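Local coordinates for autoinducer 2-binding protein LsrB (Clostridium saccharobutylicum DSM 13864, PDB 6DSP), which binds the quorum-sensing signal autoinducer-2 in its tetrahydroxytetrahydrofuran form, as a receptor of the bacterial solute-binding protein family, at residues D110-V113 and V117-V120. Numbering follows the deposited sequence.
With PAV ((2R,4S)-2-methyl-2,3,3,4-tetrahydroxytetrahydrofuran), chain C.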
loop_
_atom_site.group_PDB
_atom_site.type_symbol
_atom_site.label_atom_id
_atom_site.label_comp_id
_atom_site.label_asym_id
_atom_site.label_seq_id
_atom_site.Cartn_x
_atom_site.Cartn_y
_atom_site.Cartn_z
ATOM N N ASP A 110 -6.014 -2.509 -0.202
ATOM C CA ASP A 110 -4.576 -2.211 -0.200
ATOM C C ASP A 110 -3.822 -2.961 -1.295
ATOM O O ASP A 110 -3.372 -2.339 -2.264
ATOM C CB ASP A 110 -3.989 -2.416 1.204
ATOM C CG ASP A 110 -2.504 -2.152 1.263
ATOM O OD1 ASP A 110 -2.079 -1.097 0.728
ATOM O OD2 ASP A 110 -1.770 -2.961 1.905
ATOM N N SER A 111 -3.715 -4.284 -1.200
ATOM C CA SER A 111 -3.058 -5.091 -2.227
ATOM C C SER A 111 -3.976 -6.235 -2.640
ATOM O O SER A 111 -4.349 -7.082 -1.809
ATOM C CB SER A 111 -1.711 -5.633 -1.745
ATOM O OG SER A 111 -1.103 -6.260 -2.868
ATOM N N ASP A 112 -4.338 -6.248 -3.914
ATOM C CA ASP A 112 -5.408 -7.084 -4.429
ATOM C C ASP A 112 -4.935 -8.523 -4.670
ATOM O O ASP A 112 -3.743 -8.858 -4.543
ATOM C CB ASP A 112 -5.903 -6.483 -5.755
ATOM C CG ASP A 112 -7.384 -6.751 -6.030
ATOM O OD1 ASP A 112 -8.069 -7.520 -5.299
ATOM O OD2 ASP A 112 -7.866 -6.171 -7.017
ATOM N N VAL A 113 -5.916 -9.378 -4.969
ATOM C CA VAL A 113 -5.662 -10.749 -5.405
ATOM C C VAL A 113 -6.265 -10.934 -6.800
ATOM O O VAL A 113 -6.783 -9.975 -7.391
ATOM C CB VAL A 113 -6.247 -11.779 -4.408
ATOM C CG1 VAL A 113 -5.648 -11.562 -3.052
ATOM C CG2 VAL A 113 -7.776 -11.641 -4.355
ATOM N N VAL A 117 -11.438 -14.226 -7.408
ATOM C CA VAL A 117 -11.621 -14.834 -6.092
ATOM C C VAL A 117 -11.924 -13.805 -5.010
ATOM O O VAL A 117 -11.856 -14.119 -3.822
ATOM C CB VAL A 117 -10.470 -15.777 -5.694
ATOM C CG1 VAL A 117 -10.266 -16.833 -6.774
ATOM C CG2 VAL A 117 -9.174 -15.032 -5.420
ATOM N N ARG A 118 -12.295 -12.582 -5.385
ATOM C CA ARG A 118 -12.826 -11.633 -4.413
ATOM C C ARG A 118 -13.900 -10.787 -5.094
ATOM O O ARG A 118 -13.939 -10.668 -6.325
ATOM C CB ARG A 118 -11.710 -10.739 -3.845
ATOM C CG ARG A 118 -10.855 -9.934 -4.926
ATOM C CD ARG A 118 -11.539 -8.662 -5.261
ATOM N NE ARG A 118 -10.713 -7.851 -6.174
ATOM C CZ ARG A 118 -11.207 -7.310 -7.283
ATOM N NH1 ARG A 118 -12.487 -7.502 -7.628
ATOM N NH2 ARG A 118 -10.431 -6.539 -8.005
ATOM N N LYS A 119 -14.761 -10.175 -4.285
ATOM C CA LYS A 119 -15.880 -9.392 -4.802
ATOM C C LYS A 119 -15.491 -7.942 -5.061
ATOM O O LYS A 119 -15.540 -7.482 -6.194
ATOM C CB LYS A 119 -17.132 -9.518 -3.906
ATOM C CG LYS A 119 -17.586 -10.979 -3.665
ATOM C CD LYS A 119 -17.440 -11.847 -4.911
ATOM C CE LYS A 119 -18.376 -11.451 -6.026
ATOM N NZ LYS A 119 -18.185 -12.299 -7.302
ATOM N N VAL A 120 -15.062 -7.233 -4.045
ATOM C CA VAL A 120 -14.688 -5.836 -4.173
ATOM C C VAL A 120 -13.295 -5.659 -3.587
ATOM O O VAL A 120 -12.954 -6.251 -2.549
ATOM C CB VAL A 120 -15.678 -4.936 -3.409
ATOM C CG1 VAL A 120 -15.197 -3.481 -3.359
ATOM C CG2 VAL A 120 -17.053 -5.003 -4.067
HETATM O O2 PAV C . 3.159 1.150 0.476
HETATM C C2 PAV C . 2.326 0.498 1.457
HETATM C C1 PAV C . 1.778 1.478 2.518
HETATM O O5 PAV C . 3.316 -0.352 2.263
HETATM C C5 PAV C . 2.605 -1.377 2.809
HETATM C C4 PAV C . 1.196 -1.355 2.187
HETATM O O4 PAV C . 0.793 -2.670 1.819
HETATM C C3 PAV C . 1.394 -0.394 1.009
HETATM O O3 PAV C . 0.194 0.263 0.706
HETATM O O13 PAV C . 1.895 -1.093 -0.108
#
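A side-on Asp112–Arg118 salt bridge closes the loop that joins parallel strands 105-109 and 120-123. Arg118 NE donates to Asp112 OD1 at 2.8 Å (N-H...O 171°), and its NH2 donates to Asp112 OD2, also at 2.8 Å. Both carboxylate oxygens use their syn lone pairs; two near-straight bonds, one to each oxygen, hold the carboxylate and guanidinium planes 4° apart and fix the rotation of both groups. Asp112 OD1 also accepts from Thr108 OG1 and, weakly, from the backbone N of Val113; Arg118 NH2 has a second acceptor in Asn312 OD1. With chi1 at 56°, Arg118 CG sits between its own backbone N and carbonyl carbon, and the bend at chi2 turns the guanidinium toward Asp112. Val113 CG2 packs 3.6 Å from Arg118 CG and 3.8 Å from Val117 CG2, and both valines touch helix 89-101, Val113 through Val92 and Leu96. In this periplasmic-binding-protein fold, the same loop begins at the ligand cleft: Asp110 OD1 accepts from PAV O3 and its OD2 from PAV O4, each at 2.6 Å. Its CG, anti to the backbone N, carries the carboxylate to these hydroxyls, where Gln124 NE2 and Ser85 OG also hydrogen-bond to OD1 and OD2, respectively.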